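Local coordinates for protein putative branched-chain amino acid aminotransferase IlvE (Streptococcus mutans, PDB 4DQN) that probably transfers the amino group of leucine, isoleucine or valine to 2-oxoglutarate with pyridoxal 5'-phosphate as cofactor, at residues E62-A66 and T289-I293; S73-P79 and W339-V343; F103-A107 and I149-F153; K253-L257 and A268-D272; L278-A284 and H306-S310. One frame throughout, in Å; residues are numbered along the deposited sequence.

Interaction 1 (E62-A66 and T289-I293); sequences EGLKA and TAAVI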
# COMPACT_ATOMS: atom_id res chain seq x y z
N GLU A 62 5.88 1.81 -12.80
CA GLU A 62 5.60 1.22 -14.09
C GLU A 62 6.70 0.23 -14.42
O GLU A 62 7.68 0.08 -13.67
CB GLU A 62 5.50 2.30 -15.17
CG GLU A 62 4.10 2.86 -15.30
CD GLU A 62 3.11 1.80 -15.76
OE1 GLU A 62 3.52 0.88 -16.52
OE2 GLU A 62 1.92 1.90 -15.38
N GLY A 63 6.51 -0.47 -15.53
CA GLY A 63 7.49 -1.42 -16.01
C GLY A 63 7.36 -1.50 -17.51
O GLY A 63 6.26 -1.70 -18.03
N LEU A 64 8.48 -1.33 -18.20
CA LEU A 64 8.47 -1.40 -19.66
C LEU A 64 9.85 -1.78 -20.13
O LEU A 64 10.82 -1.63 -19.38
CB LEU A 64 7.99 -0.08 -20.29
CG LEU A 64 8.80 1.21 -20.11
CD1 LEU A 64 8.39 2.26 -21.14
CD2 LEU A 64 8.68 1.79 -18.69
N LYS A 65 9.96 -2.29 -21.35
CA LYS A 65 11.23 -2.82 -21.83
C LYS A 65 11.77 -2.08 -23.04
O LYS A 65 11.00 -1.53 -23.84
CB LYS A 65 11.08 -4.32 -22.15
CG LYS A 65 11.06 -5.20 -20.91
CD LYS A 65 10.60 -6.63 -21.24
CE LYS A 65 10.81 -7.57 -20.08
NZ LYS A 65 10.32 -8.95 -20.39
N ALA A 66 13.10 -2.04 -23.16
CA ALA A 66 13.76 -1.56 -24.37
C ALA A 66 14.32 -2.78 -25.07
O ALA A 66 14.89 -3.66 -24.41
CB ALA A 66 14.88 -0.55 -24.03
N THR A 289 4.34 -7.37 -18.88
CA THR A 289 5.65 -6.92 -19.37
C THR A 289 6.79 -7.88 -19.03
O THR A 289 7.56 -8.30 -19.91
CB THR A 289 5.99 -5.53 -18.83
OG1 THR A 289 5.04 -4.58 -19.32
CG2 THR A 289 7.41 -5.14 -19.25
N ALA A 290 6.89 -8.23 -17.76
CA ALA A 290 7.97 -9.10 -17.31
C ALA A 290 7.74 -10.52 -17.81
O ALA A 290 8.66 -11.20 -18.28
CB ALA A 290 8.06 -9.08 -15.79
N ALA A 291 6.49 -10.95 -17.72
CA ALA A 291 6.10 -12.30 -18.08
C ALA A 291 6.09 -12.54 -19.60
O ALA A 291 6.48 -13.62 -20.07
CB ALA A 291 4.73 -12.61 -17.48
N VAL A 292 5.69 -11.51 -20.36
CA VAL A 292 5.29 -11.63 -21.77
C VAL A 292 4.05 -12.51 -21.84
O VAL A 292 2.94 -12.03 -21.61
CB VAL A 292 6.41 -12.13 -22.69
CG1 VAL A 292 6.00 -11.94 -24.13
CG2 VAL A 292 7.70 -11.35 -22.42
N ILE A 293 4.22 -13.79 -22.14
CA ILE A 293 3.17 -14.76 -21.85
C ILE A 293 3.73 -15.89 -21.00
O ILE A 293 4.76 -16.48 -21.35
CB ILE A 293 2.52 -15.33 -23.14
CG1 ILE A 293 1.77 -14.22 -23.88
CG2 ILE A 293 1.57 -16.49 -22.80
CD1 ILE A 293 1.27 -14.60 -25.27
O HOH W 1 3.67 -2.59 -19.74
O HOH W 2 11.45 -10.63 -18.51
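Lys-65 reaches from one sheet of the enzyme to a turn of the other, and the contact is a polar bridge close to the centre of the chain. Its strand, 59-68, belongs to the antiparallel sheet; Thr-289 to Ala-291 form the turn between strands 281-288 and 292-301 of the mixed sheet. The lysine chain, extended beyond CG, runs antiparallel to the side chain of Thr-289, its CG 4.0 Å from Thr-289 CG2. At the end of this reach NZ donates to the carbonyl O of Thr-289 at 2.9 Å, 22° out of the carbonyl plane. A water accepts a second bond from NZ and passes one of its own to Ala-290 O, so the ammonium grips two successive carbonyls of the turn, one directly and one through water. The two sheets are those of the class-IV aminotransferase fold, and Gly-63 lies about 5 Å from the side chain of Lys-188, the predicted attachment point of the cofactor. The methyl of Thr-289 also rests 3.9 Å from Leu-64 CA. With OG1 anti to its own carbonyl carbon (chi1 -64°), Thr-289 turns the hydroxyl to another water, which lies 2.5 Å from OG1 and donates to Gly-63 O at 3.2 Å. Just before the glycine, Glu-62 is held by a salt bridge to Arg-85 and a hydrogen bond from Asn-82.

Interaction 2 (S73-P79 and W339-V343); sequences SVQLFRP and WIYKV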
# COMPACT_ATOMS: atom_id res chain seq x y z
N SER A 73 19.86 -1.19 -33.49
CA SER A 73 19.13 -0.08 -32.90
C SER A 73 18.17 -0.56 -31.80
O SER A 73 17.75 -1.73 -31.79
CB SER A 73 18.39 0.74 -33.96
OG SER A 73 17.48 -0.07 -34.69
N VAL A 74 17.84 0.33 -30.88
CA VAL A 74 17.05 -0.03 -29.70
C VAL A 74 15.71 0.70 -29.75
O VAL A 74 15.63 1.84 -30.22
CB VAL A 74 17.80 0.33 -28.41
CG1 VAL A 74 16.96 -0.02 -27.17
CG2 VAL A 74 19.12 -0.41 -28.37
N GLN A 75 14.65 0.05 -29.30
CA GLN A 75 13.33 0.68 -29.34
C GLN A 75 12.50 0.36 -28.10
O GLN A 75 12.72 -0.64 -27.42
CB GLN A 75 12.59 0.25 -30.61
CG GLN A 75 12.34 -1.25 -30.71
CD GLN A 75 11.88 -1.66 -32.10
OE1 GLN A 75 12.26 -1.03 -33.08
NE2 GLN A 75 11.07 -2.71 -32.19
N LEU A 76 11.55 1.25 -27.80
CA LEU A 76 10.57 1.03 -26.74
C LEU A 76 9.29 0.53 -27.38
O LEU A 76 9.07 0.75 -28.58
CB LEU A 76 10.29 2.34 -26.00
CG LEU A 76 11.46 2.89 -25.21
CD1 LEU A 76 11.11 4.27 -24.66
CD2 LEU A 76 11.84 1.94 -24.06
N PHE A 77 8.45 -0.13 -26.59
CA PHE A 77 7.21 -0.71 -27.06
C PHE A 77 6.03 -0.10 -26.30
O PHE A 77 5.84 -0.36 -25.10
CB PHE A 77 7.25 -2.23 -26.86
CG PHE A 77 5.96 -2.94 -27.17
CD1 PHE A 77 5.60 -3.21 -28.49
CD2 PHE A 77 5.11 -3.35 -26.14
CE1 PHE A 77 4.40 -3.86 -28.78
CE2 PHE A 77 3.92 -4.00 -26.42
CZ PHE A 77 3.56 -4.26 -27.75
N ARG A 78 5.25 0.72 -27.00
CA ARG A 78 4.06 1.36 -26.46
C ARG A 78 4.26 2.11 -25.12
O ARG A 78 3.42 1.99 -24.23
CB ARG A 78 2.93 0.32 -26.32
CG ARG A 78 2.57 -0.38 -27.65
CD ARG A 78 1.58 -1.55 -27.45
NE ARG A 78 0.12 -1.36 -27.59
CZ ARG A 78 -0.57 -0.22 -27.63
NH1 ARG A 78 0.02 0.95 -27.57
NH2 ARG A 78 -1.89 -0.24 -27.75
N PRO A 79 5.34 2.90 -24.99
CA PRO A 79 5.53 3.53 -23.68
C PRO A 79 4.47 4.59 -23.40
O PRO A 79 4.30 4.94 -22.23
CB PRO A 79 6.91 4.18 -23.80
CG PRO A 79 7.04 4.49 -25.29
CD PRO A 79 6.39 3.31 -25.95
N TRP A 339 2.88 1.99 -32.30
CA TRP A 339 3.35 1.14 -31.20
C TRP A 339 4.83 1.26 -30.88
O TRP A 339 5.24 1.19 -29.72
CB TRP A 339 3.04 -0.33 -31.46
CG TRP A 339 1.61 -0.72 -31.22
CD1 TRP A 339 0.52 0.11 -31.22
CD2 TRP A 339 1.12 -2.03 -30.97
NE1 TRP A 339 -0.62 -0.62 -30.98
CE2 TRP A 339 -0.28 -1.94 -30.82
CE3 TRP A 339 1.73 -3.29 -30.86
CZ2 TRP A 339 -1.08 -3.06 -30.56
CZ3 TRP A 339 0.94 -4.40 -30.60
CH2 TRP A 339 -0.46 -4.28 -30.45
N ILE A 340 5.65 1.39 -31.91
CA ILE A 340 7.09 1.38 -31.71
C ILE A 340 7.64 2.80 -31.59
O ILE A 340 7.29 3.68 -32.36
CB ILE A 340 7.82 0.67 -32.87
CG1 ILE A 340 7.26 -0.74 -33.07
CG2 ILE A 340 9.31 0.64 -32.61
CD1 ILE A 340 7.27 -1.65 -31.82
N TYR A 341 8.49 3.00 -30.58
CA TYR A 341 9.16 4.28 -30.36
C TYR A 341 10.66 4.05 -30.38
O TYR A 341 11.23 3.52 -29.41
CB TYR A 341 8.78 4.84 -29.00
CG TYR A 341 7.40 5.45 -28.91
CD1 TYR A 341 6.26 4.66 -29.00
CD2 TYR A 341 7.25 6.81 -28.69
CE1 TYR A 341 5.01 5.21 -28.89
CE2 TYR A 341 6.00 7.37 -28.58
CZ TYR A 341 4.89 6.57 -28.68
OH TYR A 341 3.64 7.15 -28.57
N LYS A 342 11.30 4.43 -31.49
CA LYS A 342 12.75 4.30 -31.62
C LYS A 342 13.42 5.22 -30.62
O LYS A 342 13.02 6.37 -30.44
CB LYS A 342 13.21 4.63 -33.03
CG LYS A 342 12.63 3.72 -34.09
CD LYS A 342 12.87 2.25 -33.74
CE LYS A 342 14.30 1.83 -34.04
NZ LYS A 342 14.40 0.35 -34.12
N VAL A 343 14.46 4.71 -29.96
CA VAL A 343 15.07 5.42 -28.84
C VAL A 343 15.88 6.65 -29.29
O VAL A 343 16.00 7.64 -28.55
CB VAL A 343 15.87 4.42 -27.99
CG1 VAL A 343 17.10 5.03 -27.41
CG2 VAL A 343 14.97 3.82 -26.90
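Arg-78 lays its side chain along the indole of Trp-339 where strand 74-77 ends and strand 340-342 begins. From CB the chain goes to CG, 3.7 Å from Trp-339 CG, and then to CD, which makes a CH-pi contact over the five-membered ring. A bend at chi3 (94°) turns the rest flat: NE sits 3.3 Å from Trp-339 CE2, and CZ stands over the five-membered ring, 3.7 Å from its centroid, in a cation-pi stack with planes 15° apart. At the tip, NH2 lies over Trp-339 NE1, two donors that do not bond, and NH1 is near Trp-339 CD1. The backbone N of Arg-78 donates to Trp-339 O at 2.8 Å. Next along, Pro-79 CG lies over one face of the Tyr-341 ring, a CH-pi contact, while Leu-76 and Tyr-341 form the hydrogen-bonded pair. On the face shared with Phe-77 and Ile-340, Lys-342 folds back so that NZ donates to Gln-75 OE1 at 2.8 Å and to Ser-73 OG, itself bonded to Asp-71. Strand 340-342 is the edge of the antiparallel sheet within this chain, strand 74-77 separating it from 59-68; Phe-77 packs on helix 316-329 and Trp-339 on helix 251-262.

Interaction 3 (F103-A107 and I149-F153); sequences FIDAA and IFTIF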
# COMPACT_ATOMS: atom_id res chain seq x y z
N PHE A 103 7.37 11.55 -19.64
CA PHE A 103 7.58 10.13 -19.35
C PHE A 103 8.40 9.43 -20.44
O PHE A 103 9.39 8.73 -20.15
CB PHE A 103 6.20 9.45 -19.20
CG PHE A 103 6.27 7.98 -18.84
CD1 PHE A 103 6.49 7.02 -19.83
CD2 PHE A 103 6.07 7.55 -17.53
CE1 PHE A 103 6.55 5.65 -19.51
CE2 PHE A 103 6.11 6.20 -17.19
CZ PHE A 103 6.35 5.24 -18.19
N ILE A 104 7.99 9.61 -21.69
CA ILE A 104 8.62 8.90 -22.80
C ILE A 104 10.03 9.44 -23.01
O ILE A 104 10.97 8.67 -23.21
CB ILE A 104 7.80 9.00 -24.08
CG1 ILE A 104 6.50 8.21 -23.93
CG2 ILE A 104 8.56 8.45 -25.28
CD1 ILE A 104 5.53 8.45 -25.10
N ASP A 105 10.19 10.76 -22.93
CA ASP A 105 11.51 11.35 -23.06
C ASP A 105 12.44 10.84 -21.97
O ASP A 105 13.62 10.57 -22.22
CB ASP A 105 11.44 12.87 -22.98
CG ASP A 105 12.82 13.50 -22.98
OD1 ASP A 105 13.46 13.49 -24.05
OD2 ASP A 105 13.28 13.97 -21.91
N ALA A 106 11.92 10.74 -20.75
CA ALA A 106 12.75 10.27 -19.65
C ALA A 106 13.19 8.83 -19.88
O ALA A 106 14.35 8.48 -19.64
CB ALA A 106 11.99 10.38 -18.34
N ALA A 107 12.26 7.99 -20.30
CA ALA A 107 12.57 6.60 -20.61
C ALA A 107 13.68 6.51 -21.66
O ALA A 107 14.64 5.76 -21.50
CB ALA A 107 11.32 5.87 -21.10
N ILE A 149 8.88 12.70 -6.14
CA ILE A 149 9.99 12.29 -7.00
C ILE A 149 9.47 11.41 -8.11
O ILE A 149 8.67 10.52 -7.85
CB ILE A 149 11.07 11.52 -6.20
CG1 ILE A 149 11.79 12.49 -5.25
CG2 ILE A 149 12.10 10.90 -7.14
CD1 ILE A 149 12.82 11.81 -4.36
N PHE A 150 9.90 11.68 -9.35
CA PHE A 150 9.72 10.74 -10.45
C PHE A 150 11.09 10.29 -10.91
O PHE A 150 11.93 11.11 -11.29
CB PHE A 150 8.93 11.37 -11.61
CG PHE A 150 8.80 10.47 -12.82
CD1 PHE A 150 8.13 9.24 -12.74
CD2 PHE A 150 9.33 10.85 -14.05
CE1 PHE A 150 8.01 8.40 -13.87
CE2 PHE A 150 9.22 10.02 -15.19
CZ PHE A 150 8.55 8.80 -15.10
N THR A 151 11.35 8.99 -10.84
CA THR A 151 12.63 8.45 -11.26
C THR A 151 12.45 7.24 -12.17
O THR A 151 11.50 6.48 -12.01
CB THR A 151 13.53 8.12 -10.03
OG1 THR A 151 14.80 7.63 -10.47
CG2 THR A 151 12.87 7.07 -9.11
N ILE A 152 13.33 7.09 -13.15
CA ILE A 152 13.38 5.85 -13.92
C ILE A 152 14.77 5.27 -13.86
O ILE A 152 15.74 5.90 -14.31
CB ILE A 152 13.02 6.05 -15.41
CG1 ILE A 152 11.68 6.78 -15.59
CG2 ILE A 152 12.98 4.69 -16.13
CD1 ILE A 152 11.25 6.93 -17.08
N PHE A 153 14.88 4.06 -13.29
CA PHE A 153 16.13 3.32 -13.33
C PHE A 153 15.96 2.04 -14.15
O PHE A 153 14.83 1.65 -14.48
CB PHE A 153 16.69 3.03 -11.92
CG PHE A 153 15.77 2.25 -11.02
CD1 PHE A 153 14.83 2.92 -10.22
CD2 PHE A 153 15.90 0.87 -10.89
CE1 PHE A 153 14.01 2.21 -9.36
CE2 PHE A 153 15.07 0.15 -10.03
CZ PHE A 153 14.12 0.82 -9.25
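Phe-103 and Phe-150 both carry CG anti to the backbone N (chi1 -178° and 176°), and these settings send one ring out from the helix and the other up from the strand until they meet. The touching atoms are Phe-103 CD2 and Phe-150 CZ, 3.7 Å apart. The side chains cross at about a right angle, yet the ring planes differ by 31°, and with centroids 6.0 Å apart this is an oblique aromatic contact. Ile-152, two residues along on the same side of the strand, extends its CG1 branch toward the helix. Its CD1 methyl ends against the backbone, 3.5 Å from Ala-107 N and 4.0 Å from Phe-103 O. The methyl thus presses on a helical turn at a backbone N and O that are already bonded to each other. The small residues permit this approach: Ala-106 CB is 3.7 Å from the same CD1, and 4.2 Å from Phe-150 CE2. Helix 100-113 lies on the antiparallel sheet; the axes of its segment 103-107 and of strand segment 149-153 approach to 9.3 Å. Strand 147-157 runs between 24-30 and 126-136, and Leu-86 of helix 79-92 packs on both phenylalanine rings.

Interaction 4 (K253-L257 and A268-D272); sequences KYSLL and AIEGD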
# COMPACT_ATOMS: atom_id res chain seq x y z
N LYS A 253 -1.88 -7.15 -22.20
CA LYS A 253 -3.25 -7.61 -22.46
C LYS A 253 -3.92 -6.86 -23.60
O LYS A 253 -4.54 -7.47 -24.48
CB LYS A 253 -4.12 -7.51 -21.21
CG LYS A 253 -5.61 -7.53 -21.56
CD LYS A 253 -6.51 -7.37 -20.35
CE LYS A 253 -6.69 -5.93 -19.94
NZ LYS A 253 -7.58 -5.86 -18.74
N TYR A 254 -3.81 -5.53 -23.60
CA TYR A 254 -4.42 -4.75 -24.67
C TYR A 254 -3.77 -5.07 -26.00
O TYR A 254 -4.45 -5.18 -27.02
CB TYR A 254 -4.34 -3.25 -24.36
CG TYR A 254 -5.31 -2.84 -23.28
CD1 TYR A 254 -6.59 -3.38 -23.26
CD2 TYR A 254 -4.94 -1.95 -22.28
CE1 TYR A 254 -7.49 -3.03 -22.28
CE2 TYR A 254 -5.83 -1.60 -21.28
CZ TYR A 254 -7.11 -2.14 -21.29
OH TYR A 254 -8.02 -1.81 -20.31
N SER A 255 -2.45 -5.22 -25.98
CA SER A 255 -1.70 -5.59 -27.18
C SER A 255 -2.12 -6.96 -27.73
O SER A 255 -2.26 -7.12 -28.95
CB SER A 255 -0.20 -5.59 -26.87
OG SER A 255 0.21 -4.29 -26.47
N LEU A 256 -2.34 -7.93 -26.84
CA LEU A 256 -2.76 -9.27 -27.24
C LEU A 256 -4.18 -9.26 -27.78
O LEU A 256 -4.47 -9.92 -28.79
CB LEU A 256 -2.63 -10.25 -26.06
CG LEU A 256 -1.19 -10.66 -25.74
CD1 LEU A 256 -1.10 -11.59 -24.55
CD2 LEU A 256 -0.53 -11.31 -26.97
N LEU A 257 -5.05 -8.52 -27.12
CA LEU A 257 -6.41 -8.26 -27.60
C LEU A 257 -6.37 -7.76 -29.04
O LEU A 257 -7.11 -8.24 -29.92
CB LEU A 257 -7.05 -7.18 -26.74
CG LEU A 257 -8.30 -7.40 -25.89
CD1 LEU A 257 -8.72 -8.85 -25.81
CD2 LEU A 257 -8.10 -6.81 -24.51
N ALA A 268 -11.93 -11.01 -29.87
CA ALA A 268 -11.07 -10.69 -28.74
C ALA A 268 -11.81 -9.75 -27.81
O ALA A 268 -12.02 -8.57 -28.14
CB ALA A 268 -9.77 -10.03 -29.22
N ILE A 269 -12.21 -10.25 -26.64
CA ILE A 269 -13.02 -9.45 -25.73
C ILE A 269 -12.60 -9.49 -24.27
O ILE A 269 -11.99 -10.46 -23.80
CB ILE A 269 -14.52 -9.86 -25.79
CG1 ILE A 269 -14.71 -11.30 -25.30
CG2 ILE A 269 -15.09 -9.66 -27.21
CD1 ILE A 269 -15.97 -11.47 -24.45
N GLU A 270 -12.91 -8.41 -23.58
CA GLU A 270 -12.79 -8.35 -22.14
C GLU A 270 -14.17 -8.72 -21.60
O GLU A 270 -15.14 -7.99 -21.80
CB GLU A 270 -12.41 -6.94 -21.68
CG GLU A 270 -11.14 -6.36 -22.34
CD GLU A 270 -10.76 -5.01 -21.76
OE1 GLU A 270 -10.71 -4.88 -20.52
OE2 GLU A 270 -10.51 -4.07 -22.54
N GLY A 271 -14.26 -9.87 -20.93
CA GLY A 271 -15.51 -10.32 -20.36
C GLY A 271 -15.27 -11.03 -19.05
O GLY A 271 -14.11 -11.23 -18.66
N ASP A 272 -16.31 -11.43 -18.34
CA ASP A 272 -16.04 -12.16 -17.12
C ASP A 272 -15.68 -13.62 -17.40
O ASP A 272 -16.08 -14.20 -18.43
CB ASP A 272 -17.12 -11.97 -16.04
CG ASP A 272 -18.49 -12.32 -16.52
OD1 ASP A 272 -18.61 -13.29 -17.32
OD2 ASP A 272 -19.45 -11.65 -16.10
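The ring of Tyr-254 meets the carboxylate of Glu-270 at its edge: OE2 lies in the plane of the ring, 3.2 Å from CE1. Ring and carboxylate planes are turned 59° apart, and the two side chains cross at about a right angle. An oxygen at this edge faces the slightly positive ring hydrogens, which probably makes the approach mildly favourable. The other oxygen, OE1, points to Lys-253, whose chain bends at chi3 (82°) and brings NZ to 3.7 Å from it, a long salt bridge. The carboxylate is thus shared between two consecutive residues of the helix, Tyr-254 beside one oxygen and the ammonium of Lys-253 facing the other. Glu-270 gets there as an arm extended beyond CG from the strand. Across that arm Leu-257 sets one methyl on each of two strand residues. CD2 touches Glu-270 CG at 3.8 Å, while CD1 packs at the same distance on Ala-268 CB. The alanine methyl also comes within 3.3 Å of Leu-257 O, bringing the strand close to the helix backbone. Helix 251-262 and strand 267-270 are the second and third members of a beta-alpha-beta unit opened by strand 238-241, with the two strands side by side and parallel in the mixed sheet. Lys-253 and Leu-257 also pack on strand 238-241, and Leu-256 turns toward helix 316-329.

Interaction 5 (L278-A284 and H306-S310); sequences LDKFVEA and HVFYS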
# COMPACT_ATOMS: atom_id res chain seq x y z
N LEU A 278 -14.12 -23.40 -16.28
CA LEU A 278 -12.75 -23.47 -16.79
C LEU A 278 -12.61 -24.34 -18.05
O LEU A 278 -11.72 -24.10 -18.88
CB LEU A 278 -11.76 -23.92 -15.71
CG LEU A 278 -11.59 -22.97 -14.52
CD1 LEU A 278 -10.57 -23.51 -13.53
CD2 LEU A 278 -11.19 -21.59 -14.99
N ASP A 279 -13.49 -25.33 -18.21
CA ASP A 279 -13.49 -26.17 -19.40
C ASP A 279 -13.84 -25.38 -20.67
O ASP A 279 -13.70 -25.90 -21.79
CB ASP A 279 -14.47 -27.34 -19.22
CG ASP A 279 -15.68 -26.96 -18.38
OD1 ASP A 279 -16.59 -26.28 -18.91
OD2 ASP A 279 -15.71 -27.34 -17.18
N LYS A 280 -14.28 -24.14 -20.50
CA LYS A 280 -14.57 -23.24 -21.63
C LYS A 280 -13.28 -22.94 -22.41
O LYS A 280 -13.33 -22.54 -23.58
CB LYS A 280 -15.17 -21.93 -21.09
CG LYS A 280 -15.70 -20.95 -22.13
CD LYS A 280 -16.18 -19.65 -21.48
CE LYS A 280 -16.76 -18.71 -22.55
NZ LYS A 280 -17.26 -17.41 -22.02
N PHE A 281 -12.14 -23.15 -21.77
CA PHE A 281 -10.86 -22.75 -22.35
C PHE A 281 -9.93 -23.90 -22.73
O PHE A 281 -9.58 -24.74 -21.90
CB PHE A 281 -10.15 -21.75 -21.43
CG PHE A 281 -10.95 -20.52 -21.18
CD1 PHE A 281 -11.26 -19.66 -22.23
CD2 PHE A 281 -11.43 -20.23 -19.90
CE1 PHE A 281 -12.02 -18.53 -22.03
CE2 PHE A 281 -12.19 -19.09 -19.69
CZ PHE A 281 -12.49 -18.23 -20.75
N VAL A 282 -9.54 -23.92 -24.00
CA VAL A 282 -8.65 -24.95 -24.54
C VAL A 282 -7.19 -24.61 -24.24
O VAL A 282 -6.33 -25.49 -24.14
CB VAL A 282 -8.94 -25.15 -26.05
CG1 VAL A 282 -7.72 -25.59 -26.80
CG2 VAL A 282 -10.07 -26.16 -26.24
N GLU A 283 -6.92 -23.31 -24.07
CA GLU A 283 -5.61 -22.83 -23.62
C GLU A 283 -5.80 -21.66 -22.67
O GLU A 283 -6.78 -20.92 -22.78
CB GLU A 283 -4.75 -22.35 -24.81
CG GLU A 283 -4.40 -23.39 -25.86
CD GLU A 283 -3.65 -22.76 -27.03
OE1 GLU A 283 -2.85 -21.82 -26.80
OE2 GLU A 283 -3.85 -23.20 -28.19
N ALA A 284 -4.84 -21.46 -21.78
CA ALA A 284 -4.87 -20.31 -20.87
C ALA A 284 -3.46 -19.86 -20.55
O ALA A 284 -2.52 -20.65 -20.57
CB ALA A 284 -5.60 -20.67 -19.58
N HIS A 306 -7.09 -28.30 -12.58
CA HIS A 306 -7.65 -28.21 -13.92
C HIS A 306 -6.57 -27.92 -14.96
O HIS A 306 -5.89 -26.89 -14.88
CB HIS A 306 -8.73 -27.13 -14.00
CG HIS A 306 -9.47 -27.12 -15.30
ND1 HIS A 306 -10.70 -27.72 -15.46
CD2 HIS A 306 -9.14 -26.61 -16.51
CE1 HIS A 306 -11.11 -27.57 -16.71
NE2 HIS A 306 -10.18 -26.91 -17.37
N VAL A 307 -6.42 -28.83 -15.92
CA VAL A 307 -5.42 -28.66 -16.97
C VAL A 307 -6.12 -28.24 -18.25
O VAL A 307 -7.01 -28.94 -18.73
CB VAL A 307 -4.60 -29.96 -17.19
CG1 VAL A 307 -3.70 -29.83 -18.42
CG2 VAL A 307 -3.75 -30.26 -15.98
N PHE A 308 -5.74 -27.08 -18.78
CA PHE A 308 -6.37 -26.57 -19.99
C PHE A 308 -5.89 -27.31 -21.22
O PHE A 308 -6.68 -27.88 -21.98
CB PHE A 308 -6.11 -25.07 -20.14
CG PHE A 308 -6.63 -24.26 -18.99
CD1 PHE A 308 -7.94 -23.80 -18.99
CD2 PHE A 308 -5.81 -23.97 -17.90
CE1 PHE A 308 -8.42 -23.06 -17.93
CE2 PHE A 308 -6.29 -23.23 -16.83
CZ PHE A 308 -7.60 -22.77 -16.84
N TYR A 309 -4.57 -27.31 -21.42
CA TYR A 309 -4.00 -27.86 -22.64
C TYR A 309 -3.04 -28.99 -22.31
O TYR A 309 -3.23 -30.13 -22.74
CB TYR A 309 -3.27 -26.76 -23.43
CG TYR A 309 -2.73 -27.26 -24.74
CD1 TYR A 309 -1.40 -27.60 -24.88
CD2 TYR A 309 -3.57 -27.43 -25.83
CE1 TYR A 309 -0.90 -28.07 -26.07
CE2 TYR A 309 -3.08 -27.90 -27.04
CZ TYR A 309 -1.74 -28.22 -27.14
OH TYR A 309 -1.23 -28.68 -28.32
N SER A 310 -2.01 -28.67 -21.53
CA SER A 310 -1.01 -29.65 -21.13
C SER A 310 -0.20 -29.12 -19.96
O SER A 310 -0.08 -27.90 -19.78
CB SER A 310 -0.07 -29.96 -22.29
OG SER A 310 1.02 -30.74 -21.83
O HOH W 3 -10.35 -26.69 -20.09
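The 3-10 turn at Leu-278 and the bulged start of strand 281-288 close over His-306 and Phe-308 at the end of strand 304-307, at the margin of the mixed sheet and far from the cofactor site. Phe-308 is the main wedge. The methyl of Ala-284 sits over one face of its ring, 3.6 Å from the centroid and 8° off the normal, a CH-pi contact; His-306 CD2 lies over the opposite face, toward the rim. At the ring edge, in plane, is the carbonyl O of Phe-281, 3.5 Å from Phe-308 CD1. The imidazole of His-306 is covered in turn by Leu-278, whose CB stands 3.7 Å above the ring centroid, almost on the normal. With CG anti to the backbone N (chi1 -172°), the histidine directs its ring into the 3-10 turn. A classic beta bulge lies just beyond, where Val-282 and Glu-283 both face Ile-233 of strand 228-234 and the chain turns a corner. One water sits in the plane of the imidazole, 2.7 Å from His-306 NE2, and donates to Leu-278 O at 3.2 Å and to Phe-281 O at 2.8 Å. It ties both ends of the turn to the histidine. Tyr-309 CB approaches Val-282 O at 3.4 Å, and its ring runs beside Glu-283, whose carboxylate is hydrogen-bonded to Thr-318 OG1 and the backbone N of Val-317.

From the N terminus, 62-66 opens interaction 1 and 73-79 opens interaction 2; they pair with 289-293 and 339-343, so the two loops cross. Interaction 3 closes early, inside both, where helix 100-113 meets the antiparallel sheet. Interaction 4 also lies inside both, in the mixed sheet, and closes before interaction 5 opens. Interaction 5 crosses interaction 1 and nests within interaction 2. Interaction 1 joins the two sheets, and interaction 2 brings the C-terminal strand back to the antiparallel one. Contacts touch between them: Leu-76 CD1 meets Ala-107 CB, Ser-255 meets Arg-78, and Ile-293 CD1 meets Leu-256 CD1. Interactions 3 and 5 are farthest apart, about 40 Å between centres.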